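Local coordinates for mandelate racemase/muconate lactonizing enzyme, C-terminal domain protein (Paracoccus denitrificans, PDB 4DWD), which binds magnesium and, as a member of the enolase superfamily, probably acts as a hydro-lyase, at residues B[30-35]-B[103-108]; B[69-74]-B[97-102]; B[333-338]-B[365-370]. One frame throughout, in Å; residues are numbered along the deposited sequence.

Interaction 1. Residues B[30-35]-B[103-108]; sequences ITAEDG and WDLKGK
Leu105 reaches from the helix at 103-108 to the strand ending at Ala32, and the contact is built round its branched end. Its CB serves as a spacer, pointing from the helix toward the strand. The next atom, Leu105 CG, lies 4.0 Å from the carbonyl O of Ile30, and there the chain forks. Leu105 CD1 takes the Ile30 side: it sits 3.6 Å from Ile30 CG2 and equally near the Ile30 carbonyl O. Leu105 CD2 lies between Ile30 O, at 4.0 Å, and Ala32 CB, at 4.2 Å, so all three atoms of the fork stay close to the one carbonyl oxygen. Ile30 has CG2 anti to its backbone N, which leaves that methyl turned to the leucine, and the two side chains cross at about a right angle. Ile30 and Ala32 are alternate residues on one face of the strand. The residue types follow from the spacing: a forked leucine can serve two strand positions at once, the beta-branched Ile30 suits an extended strand and offers a methyl close to the backbone, and the small Ala32 leaves room for CD2. Such apolar packing of a helix against one face of an antiparallel sheet is characteristic of the alpha+beta N-terminal capping domain of the enolase superfamily.

Interaction 2. Residues B[69-74]-B[97-102]; sequences LDHAVL and ACDIAL
The imidazole of His71 and the carboxylate of Asp99 are turned steeply against each other, their planes 73° apart, and they meet through a water rather than directly. His71 ND1 stands 3.7 Å from Asp99 OD1, and water 1 bridges this pair. The water lies at the edge of the imidazole, in the ring plane, 2.8 Å from His71 ND1, and donates a hydrogen bond of 2.6 Å to Asp99 OD1. Histidine suits this place because its ring carries a polar nitrogen on an apolar CB. Its CG lies between the backbone N and the carbonyl carbon (chi1 68°), a torsion that directs the ring, and with it ND1, to the water. Asp99 has CG anti to the backbone N (chi1 -179°), which swings the carboxylate from the flank of its helix toward the histidine. The same OD1 is also hydrogen-bonded to Thr279 of helix 277-291, so a buried acid oxygen is gripped by two partners, which should help to offset the cost of burying its charge. Two helices of the N-terminal capping domain, 71-81 and 90-110, are joined here, and Thr279 belongs to a helix of the C-terminal barrel domain, so the polar cluster lies where the two domains of the enolase-superfamily fold meet. Beside it the packing turns apolar. Between 69-74 and 97-102 the nearest CA atoms, those of His71 and Leu102, are 6.5 Å apart, and the helix backbone points the histidine CB toward Leu102. The leucine, apolar and branched, comes up to the root of the histidine rather than to its ring: Leu102 CD1 is 3.8 Å from His71 CB, while the two CB atoms are 3.9 Å apart.

Interaction 3. Residues B[333-338]-B[365-370]; sequences RPVFRN and ASRATE
With CG anti to its carbonyl carbon (chi1 -70°) and the chain extended from CG to NE, Arg367 sends its guanidinium from the end of helix 361-367 to Pro334, its CD passing Val335. Val335 likewise has CG2 anti to its carbonyl carbon, and this methyl rests 3.6 Å from Arg367 CD. The proline ring, which follows a cis peptide bond, covers one face of the guanidinium: Pro334 CD lies 3.5 Å above the Arg367 plane, offset toward the rim, and Pro334 CG comes 3.4 Å from Arg367 NH2. The two side chains cross at about a right angle. Arginine suits this place because its methylene chain can pack on valine while its flat head carries charge farther out; proline offers that head a compact apolar surface. A loop of the C-terminal barrel domain, 333-338, here meets helix 361-367 where the chain turns into strand 368-372 of the N-terminal domain's sheet. The N-H groups of the guanidinium bond elsewhere: NE makes a salt bridge with Glu363, and NH1 bonds to the backbone oxygens of Ala14 and Gly16. Between the segments the contact is therefore van der Waals packing, and the outside polar bonds probably fix the rotation of the head, holding its face flat for the proline.

In the fold
From the N terminus, the chain lays down the first three strands of the antiparallel sheet, and strand 24-32 supplies the first half of interaction 1. That contact closes only when helix 90-110 returns to the strand. Within this span lies interaction 2, a shorter loop closed when the same helix passes helix 71-81. The two touch: Ile30 packs on Ala101 and Leu102, and Trp103 meets His71, so helix 90-110 joins sheet and neighbouring helix. Interaction 3 follows in series, near the end of the barrel domain, tying one of its late loops to helix 361-367 and the start of strand 368-372. That strand rejoins the N-terminal sheet, which interactions 1 and 3 thus share, their centres about 19 Å apart.

Interaction 1. Residues B[30-35]-B[103-108]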
loop_
_atom_site.group_PDB
_atom_site.type_symbol
_atom_site.label_atom_id
_atom_site.label_comp_id
_atom_site.label_asym_id
_atom_site.label_seq_id
_atom_site.Cartn_x
_atom_site.Cartn_y
_atom_site.Cartn_z
ATOM N N ILE B 30 18.383 -40.561 -20.779
ATOM C CA ILE B 30 18.297 -41.460 -19.617
ATOM C C ILE B 30 17.855 -42.842 -20.082
ATOM O O ILE B 30 16.823 -42.979 -20.729
ATOM C CB ILE B 30 17.361 -40.912 -18.510
ATOM C CG1 ILE B 30 17.785 -39.483 -18.127
ATOM C CG2 ILE B 30 17.371 -41.829 -17.284
ATOM C CD1 ILE B 30 17.068 -38.871 -16.932
ATOM N N THR B 31 18.639 -43.860 -19.720
ATOM C CA THR B 31 18.342 -45.236 -20.082
ATOM C C THR B 31 17.941 -45.977 -18.822
ATOM O O THR B 31 18.629 -45.894 -17.799
ATOM C CB THR B 31 19.554 -45.907 -20.745
ATOM O OG1 THR B 31 19.986 -45.090 -21.842
ATOM C CG2 THR B 31 19.194 -47.303 -21.265
ATOM N N ALA B 32 16.811 -46.668 -18.891
ATOM C CA ALA B 32 16.337 -47.472 -17.770
ATOM C C ALA B 32 16.984 -48.854 -17.827
ATOM O O ALA B 32 17.601 -49.222 -18.838
ATOM C CB ALA B 32 14.823 -47.588 -17.808
ATOM N N GLU B 33 16.823 -49.619 -16.750
ATOM C CA GLU B 33 17.418 -50.949 -16.662
ATOM C C GLU B 33 16.906 -51.912 -17.739
ATOM O O GLU B 33 17.589 -52.887 -18.064
ATOM C CB GLU B 33 17.228 -51.539 -15.256
ATOM C CG GLU B 33 15.775 -51.714 -14.827
ATOM C CD GLU B 33 15.620 -52.261 -13.417
ATOM O OE1 GLU B 33 16.426 -53.127 -12.986
ATOM O OE2 GLU B 33 14.666 -51.831 -12.736
ATOM N N ASP B 34 15.721 -51.641 -18.288
ATOM C CA ASP B 34 15.149 -52.495 -19.336
ATOM C C ASP B 34 15.533 -52.053 -20.751
ATOM O O ASP B 34 15.039 -52.609 -21.732
ATOM C CB ASP B 34 13.620 -52.599 -19.196
ATOM C CG ASP B 34 12.899 -51.291 -19.532
ATOM O OD1 ASP B 34 13.561 -50.235 -19.665
ATOM O OD2 ASP B 34 11.656 -51.329 -19.651
ATOM N N GLY B 35 16.402 -51.046 -20.849
ATOM C CA GLY B 35 16.865 -50.552 -22.149
ATOM C C GLY B 35 16.021 -49.449 -22.768
ATOM O O GLY B 35 16.397 -48.868 -23.789
ATOM N N TRP B 103 9.966 -38.015 -17.589
ATOM C CA TRP B 103 8.589 -38.064 -18.102
ATOM C C TRP B 103 8.462 -38.872 -19.370
ATOM O O TRP B 103 7.477 -39.592 -19.568
ATOM C CB TRP B 103 8.063 -36.647 -18.333
ATOM C CG TRP B 103 7.307 -36.116 -17.147
ATOM C CD1 TRP B 103 7.738 -35.179 -16.216
ATOM C CD2 TRP B 103 5.945 -36.469 -16.740
ATOM N NE1 TRP B 103 6.763 -34.938 -15.278
ATOM C CE2 TRP B 103 5.660 -35.684 -15.531
ATOM C CE3 TRP B 103 4.981 -37.340 -17.220
ATOM C CZ2 TRP B 103 4.441 -35.772 -14.861
ATOM C CZ3 TRP B 103 3.762 -37.433 -16.525
ATOM C CH2 TRP B 103 3.500 -36.659 -15.384
ATOM N N ASP B 104 9.447 -38.746 -20.257
ATOM C CA ASP B 104 9.467 -39.552 -21.489
ATOM C C ASP B 104 9.552 -41.048 -21.116
ATOM O O ASP B 104 8.761 -41.879 -21.606
ATOM C CB ASP B 104 10.649 -39.104 -22.364
ATOM C CG ASP B 104 10.587 -39.641 -23.791
ATOM O OD1 ASP B 104 9.487 -39.951 -24.304
ATOM O OD2 ASP B 104 11.672 -39.720 -24.409
ATOM N N LEU B 105 10.466 -41.382 -20.205
ATOM C CA LEU B 105 10.575 -42.764 -19.715
ATOM C C LEU B 105 9.295 -43.255 -19.053
ATOM O O LEU B 105 8.862 -44.389 -19.287
ATOM C CB LEU B 105 11.753 -42.947 -18.750
ATOM C CG LEU B 105 13.129 -43.207 -19.337
ATOM C CD1 LEU B 105 14.177 -43.157 -18.244
ATOM C CD2 LEU B 105 13.159 -44.536 -20.089
ATOM N N LYS B 106 8.699 -42.398 -18.221
ATOM C CA LYS B 106 7.452 -42.730 -17.548
ATOM C C LYS B 106 6.325 -43.050 -18.541
ATOM O O LYS B 106 5.597 -44.033 -18.371
ATOM C CB LYS B 106 7.067 -41.584 -16.604
ATOM C CG LYS B 106 5.713 -41.767 -15.945
ATOM C CD LYS B 106 5.425 -40.617 -15.007
ATOM C CE LYS B 106 3.989 -40.687 -14.527
ATOM N NZ LYS B 106 3.698 -39.597 -13.548
ATOM N N GLY B 107 6.169 -42.226 -19.577
ATOM C CA GLY B 107 5.147 -42.473 -20.589
ATOM C C GLY B 107 5.382 -43.799 -21.297
ATOM O O GLY B 107 4.444 -44.550 -21.532
ATOM N N LYS B 108 6.636 -44.083 -21.638
ATOM C CA LYS B 108 6.977 -45.378 -22.242
ATOM C C LYS B 108 6.687 -46.536 -21.277
ATOM O O LYS B 108 6.092 -47.537 -21.676
ATOM C CB LYS B 108 8.424 -45.383 -22.740
ATOM C CG LYS B 108 8.665 -44.389 -23.868
ATOM C CD LYS B 108 10.113 -44.407 -24.326
ATOM C CE LYS B 108 10.338 -43.326 -25.372
ATOM N NZ LYS B 108 11.654 -43.503 -26.048
#

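Interaction 2. Residues B[69-74]-B[97-102]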
loop_
_atom_site.group_PDB
_atom_site.type_symbol
_atom_site.label_atom_id
_atom_site.label_comp_id
_atom_site.label_asym_id
_atom_site.label_seq_id
_atom_site.Cartn_x
_atom_site.Cartn_y
_atom_site.Cartn_z
ATOM N N LEU B 69 9.792 -43.516 -11.578
ATOM C CA LEU B 69 8.548 -42.890 -11.142
ATOM C C LEU B 69 8.724 -41.867 -10.023
ATOM O O LEU B 69 7.836 -41.033 -9.815
ATOM C CB LEU B 69 7.518 -43.946 -10.741
ATOM C CG LEU B 69 6.944 -44.790 -11.892
ATOM C CD1 LEU B 69 5.981 -45.830 -11.358
ATOM C CD2 LEU B 69 6.243 -43.940 -12.941
ATOM N N ASP B 70 9.866 -41.907 -9.330
ATOM C CA ASP B 70 10.122 -41.009 -8.198
ATOM C C ASP B 70 10.680 -39.658 -8.653
ATOM O O ASP B 70 11.329 -38.972 -7.879
ATOM C CB ASP B 70 11.100 -41.663 -7.202
ATOM C CG ASP B 70 10.469 -42.785 -6.402
ATOM O OD1 ASP B 70 9.227 -42.926 -6.448
ATOM O OD2 ASP B 70 11.222 -43.523 -5.719
ATOM N N HIS B 71 10.398 -39.265 -9.891
ATOM C CA HIS B 71 11.030 -38.069 -10.480
ATOM C C HIS B 71 10.933 -36.810 -9.648
ATOM O O HIS B 71 11.905 -36.053 -9.558
ATOM C CB HIS B 71 10.489 -37.809 -11.896
ATOM C CG HIS B 71 9.033 -37.398 -11.931
ATOM N ND1 HIS B 71 8.634 -36.115 -11.843
ATOM C CD2 HIS B 71 7.871 -38.164 -12.031
ATOM C CE1 HIS B 71 7.288 -36.061 -11.885
ATOM N NE2 HIS B 71 6.827 -37.317 -12.004
ATOM N N ALA B 72 9.776 -36.554 -9.039
ATOM C CA ALA B 72 9.577 -35.292 -8.323
ATOM C C ALA B 72 10.406 -35.242 -7.050
ATOM O O ALA B 72 11.090 -34.253 -6.785
ATOM C CB ALA B 72 8.101 -35.049 -8.026
ATOM N N VAL B 73 10.353 -36.311 -6.260
ATOM C CA VAL B 73 11.167 -36.384 -5.051
ATOM C C VAL B 73 12.656 -36.349 -5.421
ATOM O O VAL B 73 13.438 -35.633 -4.804
ATOM C CB VAL B 73 10.841 -37.629 -4.212
ATOM C CG1 VAL B 73 11.767 -37.741 -3.007
ATOM C CG2 VAL B 73 9.398 -37.583 -3.756
ATOM N N LEU B 74 13.049 -37.106 -6.446
ATOM C CA LEU B 74 14.465 -37.128 -6.830
ATOM C C LEU B 74 14.958 -35.755 -7.255
ATOM O O LEU B 74 16.014 -35.308 -6.808
ATOM C CB LEU B 74 14.713 -38.122 -7.964
ATOM C CG LEU B 74 14.524 -39.592 -7.622
ATOM C CD1 LEU B 74 14.440 -40.429 -8.893
ATOM C CD2 LEU B 74 15.661 -40.072 -6.725
ATOM N N ALA B 97 15.939 -30.562 -17.904
ATOM C CA ALA B 97 16.267 -31.591 -18.892
ATOM C C ALA B 97 16.039 -32.994 -18.319
ATOM O O ALA B 97 15.495 -33.880 -19.001
ATOM C CB ALA B 97 17.711 -31.422 -19.346
ATOM N N CYS B 98 16.447 -33.200 -17.066
ATOM C CA CYS B 98 16.266 -34.508 -16.436
ATOM C C CYS B 98 14.794 -34.808 -16.194
ATOM O O CYS B 98 14.371 -35.943 -16.374
ATOM C CB CYS B 98 17.071 -34.615 -15.138
ATOM S SG CYS B 98 18.863 -34.563 -15.398
ATOM N N ASP B 99 14.017 -33.796 -15.799
ATOM C CA ASP B 99 12.584 -33.976 -15.622
ATOM C C ASP B 99 11.908 -34.428 -16.904
ATOM O O ASP B 99 11.095 -35.357 -16.902
ATOM C CB ASP B 99 11.937 -32.675 -15.153
ATOM C CG ASP B 99 10.455 -32.823 -14.923
ATOM O OD1 ASP B 99 10.060 -33.277 -13.827
ATOM O OD2 ASP B 99 9.681 -32.512 -15.832
ATOM N N ILE B 100 12.257 -33.780 -18.012
ATOM C CA ILE B 100 11.627 -34.100 -19.294
ATOM C C ILE B 100 11.976 -35.558 -19.691
ATOM O O ILE B 100 11.106 -36.328 -20.113
ATOM C CB ILE B 100 12.037 -33.097 -20.390
ATOM C CG1 ILE B 100 11.467 -31.697 -20.099
ATOM C CG2 ILE B 100 11.515 -33.565 -21.752
ATOM C CD1 ILE B 100 12.158 -30.596 -20.886
ATOM N N ALA B 101 13.240 -35.935 -19.503
ATOM C CA ALA B 101 13.676 -37.291 -19.827
ATOM C C ALA B 101 12.947 -38.342 -18.977
ATOM O O ALA B 101 12.576 -39.406 -19.501
ATOM C CB ALA B 101 15.182 -37.413 -19.679
ATOM N N LEU B 102 12.744 -38.057 -17.690
ATOM C CA LEU B 102 12.048 -38.993 -16.808
ATOM C C LEU B 102 10.577 -39.117 -17.159
ATOM O O LEU B 102 10.013 -40.199 -17.064
ATOM C CB LEU B 102 12.253 -38.654 -15.325
ATOM C CG LEU B 102 13.701 -38.867 -14.844
ATOM C CD1 LEU B 102 13.882 -38.415 -13.400
ATOM C CD2 LEU B 102 14.159 -40.320 -15.016
HETATM O O HOH W 1 10.344 -33.916 -11.313
#

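Interaction 3. Residues B[333-338]-B[365-370]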
loop_
_atom_site.group_PDB
_atom_site.type_symbol
_atom_site.label_atom_id
_atom_site.label_comp_id
_atom_site.label_asym_id
_atom_site.label_seq_id
_atom_site.Cartn_x
_atom_site.Cartn_y
_atom_site.Cartn_z
ATOM N N ARG B 333 16.045 -31.271 -37.956
ATOM C CA ARG B 333 16.580 -32.355 -38.765
ATOM C C ARG B 333 18.092 -32.132 -38.973
ATOM O O ARG B 333 18.542 -30.984 -39.044
ATOM C CB ARG B 333 15.850 -32.397 -40.113
ATOM C CG ARG B 333 14.352 -32.635 -39.994
ATOM C CD ARG B 333 13.682 -32.633 -41.359
ATOM N NE ARG B 333 12.222 -32.717 -41.248
ATOM C CZ ARG B 333 11.531 -33.856 -41.233
ATOM N NH1 ARG B 333 12.156 -35.024 -41.322
ATOM N NH2 ARG B 333 10.212 -33.829 -41.129
ATOM N N PRO B 334 18.881 -33.218 -39.109
ATOM C CA PRO B 334 18.474 -34.620 -39.202
ATOM C C PRO B 334 18.498 -35.394 -37.885
ATOM O O PRO B 334 18.225 -36.602 -37.888
ATOM C CB PRO B 334 19.520 -35.199 -40.149
ATOM C CG PRO B 334 20.760 -34.447 -39.811
ATOM C CD PRO B 334 20.322 -33.059 -39.390
ATOM N N VAL B 335 18.815 -34.733 -36.773
ATOM C CA VAL B 335 18.900 -35.446 -35.492
ATOM C C VAL B 335 17.565 -36.068 -35.103
ATOM O O VAL B 335 17.526 -37.179 -34.571
ATOM C CB VAL B 335 19.462 -34.547 -34.374
ATOM C CG1 VAL B 335 19.283 -35.185 -32.996
ATOM C CG2 VAL B 335 20.937 -34.293 -34.649
ATOM N N PHE B 336 16.477 -35.347 -35.366
ATOM C CA PHE B 336 15.135 -35.855 -35.103
ATOM C C PHE B 336 14.395 -36.144 -36.394
ATOM O O PHE B 336 14.588 -35.454 -37.390
ATOM C CB PHE B 336 14.341 -34.857 -34.250
ATOM C CG PHE B 336 14.980 -34.562 -32.929
ATOM C CD1 PHE B 336 15.056 -35.536 -31.936
ATOM C CD2 PHE B 336 15.554 -33.317 -32.697
ATOM C CE1 PHE B 336 15.665 -35.257 -30.720
ATOM C CE2 PHE B 336 16.160 -33.032 -31.487
ATOM C CZ PHE B 336 16.226 -34.009 -30.500
ATOM N N ARG B 337 13.563 -37.185 -36.384
ATOM C CA ARG B 337 12.791 -37.550 -37.577
ATOM C C ARG B 337 11.468 -36.790 -37.676
ATOM O O ARG B 337 10.933 -36.627 -38.770
ATOM C CB ARG B 337 12.550 -39.057 -37.618
ATOM C CG ARG B 337 13.839 -39.852 -37.705
ATOM C CD ARG B 337 13.582 -41.271 -38.176
ATOM N NE ARG B 337 14.679 -42.181 -37.849
ATOM C CZ ARG B 337 15.745 -42.399 -38.617
ATOM N NH1 ARG B 337 16.680 -43.255 -38.218
ATOM N NH2 ARG B 337 15.890 -41.763 -39.775
ATOM N N ASN B 338 10.950 -36.319 -36.539
ATOM C CA ASN B 338 9.663 -35.640 -36.503
ATOM C C ASN B 338 9.668 -34.343 -35.683
ATOM O O ASN B 338 8.780 -34.134 -34.859
ATOM C CB ASN B 338 8.567 -36.583 -35.990
ATOM C CG ASN B 338 8.801 -37.037 -34.560
ATOM O OD1 ASN B 338 9.920 -36.978 -34.048
ATOM N ND2 ASN B 338 7.743 -37.491 -33.917
ATOM N N ALA B 365 24.509 -40.023 -32.990
ATOM C CA ALA B 365 25.837 -40.537 -32.665
ATOM C C ALA B 365 26.937 -39.732 -33.350
ATOM O O ALA B 365 27.917 -39.353 -32.705
ATOM C CB ALA B 365 25.947 -42.018 -33.003
ATOM N N SER B 366 26.751 -39.434 -34.635
ATOM C CA SER B 366 27.764 -38.731 -35.427
ATOM C C SER B 366 27.935 -37.266 -35.042
ATOM O O SER B 366 28.955 -36.655 -35.373
ATOM C CB SER B 366 27.439 -38.830 -36.918
ATOM O OG SER B 366 26.368 -37.972 -37.253
ATOM N N ARG B 367 26.937 -36.710 -34.351
ATOM C CA ARG B 367 26.906 -35.277 -34.017
ATOM C C ARG B 367 27.063 -34.995 -32.521
ATOM O O ARG B 367 27.135 -33.827 -32.107
ATOM C CB ARG B 367 25.606 -34.639 -34.524
ATOM C CG ARG B 367 25.517 -34.534 -36.044
ATOM C CD ARG B 367 24.067 -34.439 -36.491
ATOM N NE ARG B 367 23.954 -34.172 -37.923
ATOM C CZ ARG B 367 23.847 -32.956 -38.457
ATOM N NH1 ARG B 367 23.840 -31.872 -37.684
ATOM N NH2 ARG B 367 23.762 -32.823 -39.777
ATOM N N ALA B 368 27.126 -36.053 -31.721
ATOM C CA ALA B 368 27.107 -35.908 -30.260
ATOM C C ALA B 368 28.484 -35.983 -29.623
ATOM O O ALA B 368 29.292 -36.866 -29.957
ATOM C CB ALA B 368 26.180 -36.937 -29.628
ATOM N N THR B 369 28.742 -35.043 -28.718
ATOM C CA THR B 369 29.902 -35.104 -27.849
ATOM C C THR B 369 29.365 -35.326 -26.446
ATOM O O THR B 369 28.553 -34.537 -25.957
ATOM C CB THR B 369 30.702 -33.788 -27.905
ATOM O OG1 THR B 369 31.234 -33.608 -29.225
ATOM C CG2 THR B 369 31.858 -33.796 -26.907
ATOM N N GLU B 370 29.797 -36.402 -25.802
ATOM C CA GLU B 370 29.399 -36.611 -24.423
ATOM C C GLU B 370 30.183 -35.706 -23.486
ATOM O O GLU B 370 31.402 -35.569 -23.604
ATOM C CB GLU B 370 29.521 -38.070 -23.984
ATOM C CG GLU B 370 28.778 -38.301 -22.668
ATOM C CD GLU B 370 28.878 -39.713 -22.130
ATOM O OE1 GLU B 370 29.564 -40.546 -22.755
ATOM O OE2 GLU B 370 28.272 -39.992 -21.068
#